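Local structure of flavodoxin (Bacteroides uniformis, 4J8P) at residues T8-F13 / L25-V30; Y35-A40 / P68-K73; D81-G86 / G105-K110; F87-N92 / S124-E129. The protein binds flavin mononucleotide in a flavodoxin-type domain and probably serves as an electron-transfer flavoprotein. One frame throughout, in Å; residues are numbered along the deposited sequence.

Interaction 1 (T8-F13 / L25-V30)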
# COMPACT_ATOMS: atom_id res chain seq x y z
N THR A 8 8.72 -7.42 11.11
CA THR A 8 8.21 -7.07 9.78
C THR A 8 6.74 -6.71 9.88
O THR A 8 5.95 -7.40 10.56
CB THR A 8 8.45 -8.21 8.76
OG1 THR A 8 9.87 -8.42 8.65
CG2 THR A 8 7.85 -7.92 7.38
N LEU A 9 6.38 -5.60 9.23
CA LEU A 9 5.00 -5.13 9.17
C LEU A 9 4.49 -5.31 7.76
O LEU A 9 5.22 -4.96 6.84
CB LEU A 9 4.92 -3.63 9.57
CG LEU A 9 3.50 -3.00 9.56
CD1 LEU A 9 2.62 -3.66 10.65
CD2 LEU A 9 3.56 -1.48 9.81
N VAL A 10 3.26 -5.85 7.57
CA VAL A 10 2.66 -5.89 6.24
C VAL A 10 1.44 -4.99 6.34
O VAL A 10 0.43 -5.41 6.92
CB VAL A 10 2.33 -7.31 5.73
CG1 VAL A 10 1.59 -7.28 4.39
CG2 VAL A 10 3.61 -8.14 5.62
N ALA A 11 1.58 -3.74 5.88
CA ALA A 11 0.52 -2.75 5.89
C ALA A 11 -0.16 -2.73 4.53
O ALA A 11 0.53 -2.89 3.51
CB ALA A 11 1.09 -1.38 6.21
N TYR A 12 -1.48 -2.58 4.50
CA TYR A 12 -2.13 -2.57 3.19
C TYR A 12 -3.39 -1.75 3.21
O TYR A 12 -4.06 -1.67 4.26
CB TYR A 12 -2.48 -4.01 2.72
CG TYR A 12 -3.65 -4.57 3.48
CD1 TYR A 12 -3.48 -5.15 4.73
CD2 TYR A 12 -4.95 -4.46 2.98
CE1 TYR A 12 -4.57 -5.58 5.48
CE2 TYR A 12 -6.04 -4.88 3.72
CZ TYR A 12 -5.84 -5.47 4.96
OH TYR A 12 -6.88 -5.95 5.70
N PHE A 13 -3.74 -1.20 2.04
CA PHE A 13 -5.04 -0.58 1.83
C PHE A 13 -5.81 -1.43 0.81
O PHE A 13 -5.23 -1.86 -0.21
CB PHE A 13 -4.88 0.88 1.35
CG PHE A 13 -6.15 1.47 0.78
CD1 PHE A 13 -7.24 1.75 1.60
CD2 PHE A 13 -6.25 1.76 -0.58
CE1 PHE A 13 -8.43 2.27 1.05
CE2 PHE A 13 -7.42 2.31 -1.12
CZ PHE A 13 -8.50 2.58 -0.30
N LEU A 25 -1.50 -13.20 2.31
CA LEU A 25 -0.52 -14.16 1.84
C LEU A 25 0.91 -13.66 2.09
O LEU A 25 1.77 -14.45 2.49
CB LEU A 25 -0.75 -14.45 0.35
CG LEU A 25 -2.04 -15.21 0.06
CD1 LEU A 25 -2.33 -15.19 -1.42
CD2 LEU A 25 -1.93 -16.67 0.59
N VAL A 26 1.16 -12.35 1.85
CA VAL A 26 2.49 -11.78 2.11
C VAL A 26 2.83 -11.86 3.61
O VAL A 26 3.93 -12.32 3.96
CB VAL A 26 2.58 -10.32 1.60
CG1 VAL A 26 3.91 -9.66 2.00
CG2 VAL A 26 2.38 -10.28 0.09
N ALA A 27 1.91 -11.44 4.50
CA ALA A 27 2.15 -11.50 5.97
C ALA A 27 2.48 -12.92 6.41
O ALA A 27 3.39 -13.11 7.24
CB ALA A 27 0.92 -10.97 6.72
N GLU A 28 1.80 -13.93 5.84
CA GLU A 28 2.07 -15.33 6.19
C GLU A 28 3.47 -15.73 5.75
O GLU A 28 4.22 -16.34 6.55
CB GLU A 28 1.00 -16.24 5.57
CG GLU A 28 -0.36 -16.11 6.23
CD GLU A 28 -0.55 -16.85 7.55
OE1 GLU A 28 0.15 -16.54 8.54
OE2 GLU A 28 -1.48 -17.70 7.60
N ALA A 29 3.84 -15.37 4.50
CA ALA A 29 5.12 -15.73 3.90
C ALA A 29 6.33 -15.10 4.61
O ALA A 29 7.38 -15.75 4.68
CB ALA A 29 5.13 -15.37 2.43
N VAL A 30 6.18 -13.88 5.17
CA VAL A 30 7.28 -13.18 5.87
C VAL A 30 7.16 -13.22 7.41
O VAL A 30 8.01 -12.62 8.07
CB VAL A 30 7.41 -11.70 5.38
CG1 VAL A 30 7.62 -11.61 3.87
CG2 VAL A 30 6.19 -10.85 5.81
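Val-10 sets both of its methyls against helix 25-30, and its CG2 does most of the touching. This methyl lies 3.7 Å from the backbone CA of Ala-27. It is equally close, 3.7 Å, to CG2 of Val-30. CG1 of Val-26 stands 3.9 Å from the same Val-10 CG2. The branch point is engaged too, Val-10 CB to Ala-27 CB being 4.0 Å. With CG1 opposite the backbone N (chi1 175°), CG2 is swung in beside that N; CG1 thus leans toward Val-26 CG1 and the N of Ala-27, while CG2 meets Ala-27 CA and Val-30 CG2. Val-30 places its CG2 between its own N and carbonyl carbon, from where it also meets CG2 of Thr-8 at 3.7 Å; these two side chains meet nearly at right angles, the threonine offering its methyl. Replacing Val-10 by an alanine would probably open a gap under Ala-27 and leave the methyls of Val-26 and Val-30 without their shared partner. The contact is wholly apolar; the short strand and helix axes run antiparallel (176°), 8.6 Å apart at closest approach. This is the first strand-helix step of a beta-alpha-beta crossover in the flavodoxin-like fold, strand 7-12 leading through helix 18-30 into strand 33-36. Backbone bonds tie Val-10 to Thr-33 and Tyr-35, and Leu-9 to Thr-82 and Tyr-84, so strands 33-36 and 80-88 flank strand 7-12; Tyr-84 also packs on Thr-8 and Val-30, and helix 150-158 touches Val-30 through Ile-157.

Interaction 2 (Y35-A40 / P68-K73). With SO4 (sulfate ion), chain K.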
# COMPACT_ATOMS: atom_id res chain seq x y z
N TYR A 35 -1.52 -5.60 9.03
CA TYR A 35 -2.02 -4.30 9.45
C TYR A 35 -2.81 -3.63 8.34
O TYR A 35 -2.26 -3.44 7.26
CB TYR A 35 -0.84 -3.39 9.87
CG TYR A 35 -1.28 -1.99 10.22
CD1 TYR A 35 -1.83 -1.70 11.47
CD2 TYR A 35 -1.26 -0.97 9.26
CE1 TYR A 35 -2.32 -0.43 11.76
CE2 TYR A 35 -1.77 0.29 9.55
CZ TYR A 35 -2.29 0.56 10.80
OH TYR A 35 -2.79 1.80 11.09
N GLU A 36 -4.04 -3.20 8.63
CA GLU A 36 -4.82 -2.52 7.60
C GLU A 36 -4.74 -1.01 7.74
O GLU A 36 -5.00 -0.47 8.81
CB GLU A 36 -6.28 -2.99 7.67
CG GLU A 36 -7.14 -2.40 6.55
CD GLU A 36 -8.57 -2.88 6.50
OE1 GLU A 36 -9.06 -3.46 7.51
OE2 GLU A 36 -9.23 -2.60 5.48
N ILE A 37 -4.43 -0.33 6.62
CA ILE A 37 -4.46 1.11 6.49
C ILE A 37 -5.89 1.47 6.29
O ILE A 37 -6.51 1.09 5.28
CB ILE A 37 -3.58 1.59 5.32
CG1 ILE A 37 -2.12 1.16 5.52
CG2 ILE A 37 -3.72 3.14 5.13
CD1 ILE A 37 -1.27 1.33 4.23
N GLN A 38 -6.44 2.13 7.30
CA GLN A 38 -7.87 2.41 7.41
C GLN A 38 -8.23 3.86 7.09
O GLN A 38 -7.81 4.76 7.82
CB GLN A 38 -8.31 2.15 8.87
CG GLN A 38 -7.99 0.76 9.42
CD GLN A 38 -9.02 -0.27 9.03
OE1 GLN A 38 -10.10 0.02 8.52
NE2 GLN A 38 -8.71 -1.51 9.33
N PRO A 39 -9.09 4.11 6.09
CA PRO A 39 -9.58 5.47 5.87
C PRO A 39 -10.58 5.89 6.96
O PRO A 39 -11.36 5.05 7.44
CB PRO A 39 -10.35 5.37 4.53
CG PRO A 39 -10.31 3.94 4.13
CD PRO A 39 -9.71 3.12 5.19
N ALA A 40 -10.63 7.20 7.29
CA ALA A 40 -11.65 7.73 8.21
C ALA A 40 -13.03 7.51 7.59
O ALA A 40 -14.00 7.20 8.28
CB ALA A 40 -11.41 9.20 8.48
N PRO A 68 -6.29 11.69 2.10
CA PRO A 68 -7.46 11.19 2.84
C PRO A 68 -7.08 10.86 4.27
O PRO A 68 -6.05 10.22 4.52
CB PRO A 68 -7.84 9.91 2.07
CG PRO A 68 -7.37 10.20 0.66
CD PRO A 68 -6.05 10.91 0.86
N ALA A 69 -7.90 11.32 5.22
CA ALA A 69 -7.57 11.09 6.63
C ALA A 69 -7.65 9.61 6.99
O ALA A 69 -8.45 8.86 6.42
CB ALA A 69 -8.50 11.90 7.51
N LEU A 70 -6.82 9.21 7.98
CA LEU A 70 -6.84 7.84 8.50
C LEU A 70 -7.89 7.71 9.61
O LEU A 70 -8.13 8.68 10.36
CB LEU A 70 -5.47 7.45 9.07
CG LEU A 70 -4.29 7.55 8.12
CD1 LEU A 70 -2.99 7.20 8.85
CD2 LEU A 70 -4.49 6.65 6.92
N TYR A 71 -8.42 6.50 9.84
CA TYR A 71 -9.43 6.25 10.87
C TYR A 71 -8.88 6.50 12.28
O TYR A 71 -9.61 7.02 13.14
CB TYR A 71 -9.97 4.83 10.73
CG TYR A 71 -11.18 4.48 11.57
CD1 TYR A 71 -12.44 4.99 11.28
CD2 TYR A 71 -11.07 3.60 12.65
CE1 TYR A 71 -13.55 4.66 12.05
CE2 TYR A 71 -12.18 3.26 13.43
CZ TYR A 71 -13.42 3.79 13.12
OH TYR A 71 -14.54 3.46 13.85
N SER A 72 -7.60 6.13 12.50
CA SER A 72 -6.95 6.30 13.80
C SER A 72 -5.52 6.76 13.63
O SER A 72 -4.92 6.54 12.56
CB SER A 72 -6.96 4.99 14.58
OG SER A 72 -8.29 4.55 14.87
N LYS A 73 -4.96 7.40 14.69
CA LYS A 73 -3.58 7.81 14.59
C LYS A 73 -2.74 6.55 14.52
O LYS A 73 -3.16 5.49 15.03
CB LYS A 73 -3.15 8.77 15.72
CG LYS A 73 -2.39 8.18 16.90
CD LYS A 73 -2.25 9.17 18.10
CE LYS A 73 -3.53 9.91 18.38
NZ LYS A 73 -3.52 10.50 19.73
S SO4 K . -5.01 1.00 13.90
O1 SO4 K . -5.42 1.60 15.18
O2 SO4 K . -4.97 -0.47 14.02
O3 SO4 K . -5.94 1.32 12.83
O4 SO4 K . -3.71 1.60 13.54
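Gln-38 and Tyr-71 touch at their roots, CB to CB 3.7 Å, and then part company. With CG opposite the backbone N (chi1 -171°), the Tyr-71 ring is turned toward Ala-40, whose carbonyl O lies near the ring plane at its edge, 4.0 Å from Tyr-71 CD1. Tyr-71 CB itself rests 3.6 Å from the carbonyl O of Pro-39. The Gln-38 chain bends at its second torsion (-83°) and reaches back along its own segment, where NE2 makes a weak bond to Glu-36 OE1. Next to this pair, Ile-37 and Leu-70 cross obliquely, CG2 of the isoleucine 4.0 Å from CD2 of the leucine. Between the backbones Pro-39 and Leu-70 form a single beta bridge, by which the loop that leads from helix 56-62 to strand 80-88 is fastened to the chain leaving edge strand 33-36 of the flavodoxin-like sheet. Two bonds hold it: Tyr-71 N to Gln-38 O at 2.7 Å, tilted from the carbonyl plane, and Ala-40 N to Ala-69 O at 2.9 Å, the donor standing above the carbonyl plane of Ala-69 though the N-H points nearly straight (169°). The CB atoms of Ala-40 and Ala-69 lie 4.1 Å apart. Ile-37 packs on Ile-98 and Phe-101 of helix 96-102. Tyr-35 does not join the bridge; its OH donates to O4 of a sulfate, probably from the crystallisation liquor, at 2.6 Å, and the anion oxygen lies at the ring edge, in the plane of the ring.

Interaction 3 (D81-G86 / G105-K110)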
# COMPACT_ATOMS: atom_id res chain seq x y z
N ASP A 81 11.85 -3.23 11.23
CA ASP A 81 12.96 -2.81 10.38
C ASP A 81 12.55 -2.97 8.91
O ASP A 81 13.25 -2.49 8.02
CB ASP A 81 14.28 -3.56 10.69
CG ASP A 81 14.39 -5.03 10.31
OD1 ASP A 81 13.47 -5.55 9.66
OD2 ASP A 81 15.42 -5.66 10.67
N THR A 82 11.41 -3.68 8.65
CA THR A 82 10.93 -3.95 7.30
C THR A 82 9.45 -3.71 7.25
O THR A 82 8.72 -4.25 8.09
CB THR A 82 11.25 -5.41 6.87
OG1 THR A 82 12.65 -5.64 6.99
CG2 THR A 82 10.86 -5.70 5.41
N ILE A 83 8.99 -2.92 6.27
CA ILE A 83 7.57 -2.64 6.12
C ILE A 83 7.15 -2.85 4.69
O ILE A 83 7.68 -2.18 3.79
CB ILE A 83 7.21 -1.20 6.58
CG1 ILE A 83 7.65 -0.97 8.07
CG2 ILE A 83 5.68 -0.94 6.35
CD1 ILE A 83 7.35 0.39 8.62
N TYR A 84 6.22 -3.77 4.49
CA TYR A 84 5.61 -3.94 3.16
C TYR A 84 4.39 -3.04 3.11
O TYR A 84 3.68 -2.93 4.12
CB TYR A 84 5.17 -5.38 2.94
CG TYR A 84 6.29 -6.37 2.78
CD1 TYR A 84 7.00 -6.83 3.88
CD2 TYR A 84 6.63 -6.86 1.51
CE1 TYR A 84 8.06 -7.73 3.72
CE2 TYR A 84 7.66 -7.78 1.35
CZ TYR A 84 8.37 -8.22 2.46
OH TYR A 84 9.40 -9.11 2.32
N ILE A 85 4.15 -2.34 1.97
CA ILE A 85 2.97 -1.46 1.84
C ILE A 85 2.24 -1.89 0.61
O ILE A 85 2.79 -1.79 -0.49
CB ILE A 85 3.36 0.04 1.78
CG1 ILE A 85 4.16 0.44 3.04
CG2 ILE A 85 2.08 0.90 1.62
CD1 ILE A 85 4.56 1.91 3.04
N GLY A 86 1.03 -2.41 0.79
CA GLY A 86 0.25 -2.90 -0.35
C GLY A 86 -0.93 -2.02 -0.69
O GLY A 86 -1.53 -1.42 0.20
N GLY A 105 3.92 8.47 9.93
CA GLY A 105 4.84 7.70 10.76
C GLY A 105 6.28 7.97 10.38
O GLY A 105 6.55 8.64 9.37
N ASP A 106 7.21 7.45 11.20
CA ASP A 106 8.65 7.60 10.99
C ASP A 106 9.18 6.33 10.34
O ASP A 106 9.27 5.30 11.00
CB ASP A 106 9.37 7.89 12.34
CG ASP A 106 10.87 8.12 12.24
OD1 ASP A 106 11.41 8.10 11.10
OD2 ASP A 106 11.50 8.39 13.28
N PHE A 107 9.46 6.40 9.03
CA PHE A 107 9.94 5.26 8.24
C PHE A 107 11.49 5.23 8.12
O PHE A 107 12.02 4.38 7.39
CB PHE A 107 9.25 5.26 6.86
CG PHE A 107 7.77 4.94 6.97
CD1 PHE A 107 6.86 5.92 7.34
CD2 PHE A 107 7.30 3.65 6.76
CE1 PHE A 107 5.50 5.61 7.52
CE2 PHE A 107 5.94 3.36 6.87
CZ PHE A 107 5.05 4.33 7.26
N ALA A 108 12.22 6.06 8.90
CA ALA A 108 13.69 6.08 8.88
C ALA A 108 14.29 4.79 9.42
O ALA A 108 13.78 4.22 10.39
CB ALA A 108 14.22 7.27 9.69
N GLY A 109 15.37 4.34 8.78
CA GLY A 109 16.07 3.12 9.17
C GLY A 109 15.31 1.85 8.87
O GLY A 109 15.54 0.82 9.52
N LYS A 110 14.37 1.92 7.91
CA LYS A 110 13.55 0.78 7.54
C LYS A 110 13.54 0.52 6.05
O LYS A 110 13.57 1.46 5.25
CB LYS A 110 12.09 0.99 8.00
CG LYS A 110 11.99 1.36 9.49
CD LYS A 110 10.55 1.46 9.93
CE LYS A 110 10.42 2.18 11.25
NZ LYS A 110 11.22 1.56 12.35
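Lys-110 meets the Asp-81 end of the 81-86 segment of strand 80-88 with its backbone and its aliphatic chain. In sequence the two segments flank helix 96-102 of the flavodoxin-like alpha/beta fold: strand 80-88 leads through a loop to that helix, and the loop 105-110 returns the chain to the neighbouring parallel strand 111-117. At the root, Lys-110 CA makes a CH...O contact of 3.3 Å with Asp-81 O, and CB rests 3.7 Å from the same carbonyl oxygen. From there CG departs opposite the carbonyl carbon (chi1 -52°), and the next two torsions are extended, which carries CD along to Ile-83, where it touches CD1 at 3.6 Å. A bend at the last torsion then turns NZ, and the ammonium bonds to the carbonyl oxygens of Tyr-80 and Leu-77; the charged end is thus held by backbone while CD packs on the isoleucine. Ile-83 CD1 has a second neighbour, CE2 of Phe-107 at 3.7 Å, the two side chains crossing at about a right angle, and the methyl touches both lysine and ring. Ile-85 CD1 approaches the same CE2 more loosely, 4.3 Å away, and the Phe-107 ring also meets Phe-101 of helix 96-102, their planes about 70° apart. Phe-107 and Lys-110 are the ends of a type II beta turn, with Gly-109 at positive phi, which favours glycine. Overlapping the start of that turn, an Asx turn steadies the chain: Ala-108 N donates to Asp-106 OD1 at 3.1 Å from above the carboxylate plane.

Interaction 4 (F87-N92 / S124-E129). With FMN (flavin mononucleotide), chain B.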
# COMPACT_ATOMS: atom_id res chain seq x y z
N PHE A 87 -1.27 -1.99 -1.97
CA PHE A 87 -2.41 -1.18 -2.41
C PHE A 87 -2.92 -1.59 -3.76
O PHE A 87 -2.16 -2.13 -4.56
CB PHE A 87 -1.99 0.32 -2.50
CG PHE A 87 -0.64 0.54 -3.16
CD1 PHE A 87 0.53 0.56 -2.40
CD2 PHE A 87 -0.55 0.73 -4.55
CE1 PHE A 87 1.78 0.72 -3.01
CE2 PHE A 87 0.70 0.87 -5.17
CZ PHE A 87 1.86 0.89 -4.39
N PRO A 88 -4.18 -1.26 -4.08
CA PRO A 88 -4.61 -1.39 -5.48
C PRO A 88 -4.01 -0.28 -6.33
O PRO A 88 -3.76 0.80 -5.80
CB PRO A 88 -6.11 -1.18 -5.41
CG PRO A 88 -6.32 -0.25 -4.19
CD PRO A 88 -5.22 -0.64 -3.20
N ILE A 89 -3.79 -0.51 -7.62
CA ILE A 89 -3.34 0.58 -8.48
C ILE A 89 -4.58 1.40 -8.86
O ILE A 89 -5.53 0.83 -9.39
CB ILE A 89 -2.67 0.02 -9.74
CG1 ILE A 89 -1.38 -0.75 -9.41
CG2 ILE A 89 -2.41 1.13 -10.79
CD1 ILE A 89 -0.30 0.03 -8.77
N TRP A 90 -4.54 2.72 -8.62
CA TRP A 90 -5.60 3.62 -9.04
C TRP A 90 -4.99 4.60 -10.03
O TRP A 90 -4.11 5.40 -9.66
CB TRP A 90 -6.21 4.35 -7.85
CG TRP A 90 -7.13 3.52 -6.99
CD1 TRP A 90 -7.41 2.18 -7.09
CD2 TRP A 90 -7.89 4.01 -5.87
NE1 TRP A 90 -8.32 1.81 -6.10
CE2 TRP A 90 -8.63 2.92 -5.35
CE3 TRP A 90 -8.00 5.27 -5.27
CZ2 TRP A 90 -9.42 3.05 -4.21
CZ3 TRP A 90 -8.83 5.41 -4.16
CH2 TRP A 90 -9.54 4.31 -3.66
N TRP A 91 -5.47 4.56 -11.27
CA TRP A 91 -4.94 5.47 -12.29
C TRP A 91 -3.39 5.48 -12.31
O TRP A 91 -2.75 6.55 -12.32
CB TRP A 91 -5.52 6.89 -12.17
CG TRP A 91 -7.02 6.92 -12.35
CD1 TRP A 91 -7.95 7.10 -11.37
CD2 TRP A 91 -7.74 6.62 -13.55
NE1 TRP A 91 -9.22 7.04 -11.91
CE2 TRP A 91 -9.13 6.72 -13.24
CE3 TRP A 91 -7.36 6.30 -14.87
CZ2 TRP A 91 -10.12 6.52 -14.20
CZ3 TRP A 91 -8.36 6.11 -15.83
CH2 TRP A 91 -9.71 6.19 -15.48
N ASN A 92 -2.80 4.25 -12.31
CA ASN A 92 -1.34 4.09 -12.45
C ASN A 92 -0.57 4.63 -11.24
O ASN A 92 0.66 4.84 -11.33
CB ASN A 92 -0.86 4.79 -13.74
CG ASN A 92 0.44 4.26 -14.27
OD1 ASN A 92 0.86 3.14 -13.98
ND2 ASN A 92 1.12 5.06 -15.06
N SER A 124 5.13 -0.20 -11.92
CA SER A 124 6.27 0.66 -12.17
C SER A 124 6.03 2.13 -11.87
O SER A 124 6.82 2.71 -11.12
CB SER A 124 6.74 0.51 -13.61
OG SER A 124 7.08 -0.85 -13.77
N ASN A 125 4.97 2.74 -12.44
CA ASN A 125 4.78 4.16 -12.19
C ASN A 125 4.45 4.46 -10.72
O ASN A 125 4.97 5.43 -10.14
CB ASN A 125 3.70 4.71 -13.09
CG ASN A 125 3.60 6.20 -13.03
OD1 ASN A 125 4.48 6.91 -13.54
ND2 ASN A 125 2.54 6.70 -12.39
N ALA A 126 3.56 3.66 -10.14
CA ALA A 126 3.15 3.88 -8.75
C ALA A 126 4.36 3.82 -7.82
O ALA A 126 4.58 4.69 -6.98
CB ALA A 126 2.14 2.83 -8.35
N GLU A 127 5.18 2.78 -8.04
CA GLU A 127 6.39 2.63 -7.26
C GLU A 127 7.37 3.81 -7.50
O GLU A 127 7.97 4.34 -6.55
CB GLU A 127 7.04 1.31 -7.71
CG GLU A 127 8.44 1.11 -7.22
CD GLU A 127 8.97 -0.26 -7.59
OE1 GLU A 127 8.94 -0.64 -8.78
OE2 GLU A 127 9.51 -0.91 -6.68
N LYS A 128 7.60 4.19 -8.77
CA LYS A 128 8.54 5.29 -9.03
C LYS A 128 8.07 6.60 -8.38
O LYS A 128 8.89 7.34 -7.84
CB LYS A 128 8.69 5.47 -10.54
CG LYS A 128 9.90 6.36 -10.92
CD LYS A 128 11.28 5.81 -10.43
CE LYS A 128 11.57 4.37 -10.80
NZ LYS A 128 12.80 3.84 -10.10
N GLU A 129 6.76 6.89 -8.45
CA GLU A 129 6.27 8.12 -7.82
C GLU A 129 6.48 8.07 -6.30
O GLU A 129 6.88 9.08 -5.73
CB GLU A 129 4.79 8.35 -8.15
CG GLU A 129 4.60 8.81 -9.58
CD GLU A 129 4.72 10.31 -9.79
OE1 GLU A 129 4.93 11.05 -8.80
OE2 GLU A 129 4.55 10.75 -10.95
N1 FMN B . -6.40 -1.12 -12.50
C2 FMN B . -5.39 -0.94 -13.42
O2 FMN B . -4.91 -1.88 -14.05
N3 FMN B . -4.93 0.35 -13.71
C4 FMN B . -5.44 1.53 -13.18
O4 FMN B . -4.92 2.60 -13.47
C4A FMN B . -6.57 1.33 -12.28
N5 FMN B . -7.20 2.40 -11.83
C5A FMN B . -8.28 2.21 -10.97
C6 FMN B . -8.91 3.34 -10.44
C7 FMN B . -9.93 3.23 -9.49
C7M FMN B . -10.48 4.47 -8.85
C8 FMN B . -10.35 1.95 -9.08
C8M FMN B . -11.39 1.77 -8.02
C9 FMN B . -9.73 0.82 -9.63
C9A FMN B . -8.70 0.93 -10.56
N10 FMN B . -8.01 -0.20 -11.09
C10 FMN B . -6.96 -0.04 -11.96
C1' FMN B . -8.43 -1.56 -10.67
C2' FMN B . -7.81 -1.98 -9.33
O2' FMN B . -6.42 -1.68 -9.26
C3' FMN B . -7.99 -3.47 -9.04
O3' FMN B . -9.35 -3.86 -9.29
C4' FMN B . -7.55 -3.84 -7.62
O4' FMN B . -7.23 -5.23 -7.60
C5' FMN B . -8.65 -3.54 -6.62
O5' FMN B . -8.09 -3.84 -5.34
P FMN B . -8.86 -3.79 -3.97
O1P FMN B . -9.39 -2.45 -3.64
O2P FMN B . -7.83 -4.28 -2.98
O3P FMN B . -9.97 -4.83 -4.05
O HOH W 1 3.19 1.65 -14.42
O HOH W 2 1.74 1.95 -11.58
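Asn-125, in the first turn of helix 124-133, grips the backbone of Asn-92 in the flavin-binding loop that follows strand 80-88 in this flavodoxin-like fold. Its ND2 donates to Asn-92 O at 2.8 Å with a nearly straight N-H (176°); the acceptor lies in the amide plane of Asn-125, but the donor stands above the carbonyl plane of Asn-92. The Asn-92 side chain has two conformers, so the links that one of them makes, through OD1 and two waters, to the backbone N of Asn-125 and of Ala-126 are doubtful. Ala-126 comes next, its CB packed on Ile-89 CD1 at 3.7 Å and on Phe-87 CE2 at 4.0 Å. Glu-127 has its OE2 hydrogen-bonded to Gly-142 N. Farther along, Glu-129 N closes the helical turn on Asn-125 O. The loop so anchored holds the flavin: Trp-90 lays a face of its indole against the dimethylbenzene end, CD1 to FMN C8 3.6 Å, and a glycine here would probably leave the dimethylbenzene end without this stacked face. C6 of the flavin lies over a face of Trp-91. Two loop amides fix the ring edge, Trp-91 N donating to FMN N5 at 2.8 Å and Asn-92 N to FMN O4 at 2.9 Å.

In the fold
Strands 7-12 and 80-88, neighbours in the sheet, tie the four contacts together. Interactions 1 and 3 have centres about 12 Å apart and are joined by backbone bonds such as Leu-9 O to Tyr-84 N at 2.8 Å. Interaction 2 hangs on the other flank of strand 7-12, where Tyr-12 O meets Ile-37 N at 2.7 Å. Interactions 3 and 4 share strand 80-88, whose C-terminal end runs into the flavin loop, their centres about 18 Å apart. Interaction 4 alone holds flavin directly; the side chains of Val-26 in interaction 1 and Ile-85 in interaction 3 are each about 12 Å from it, and that of Pro-39 in interaction 2 about 10 Å.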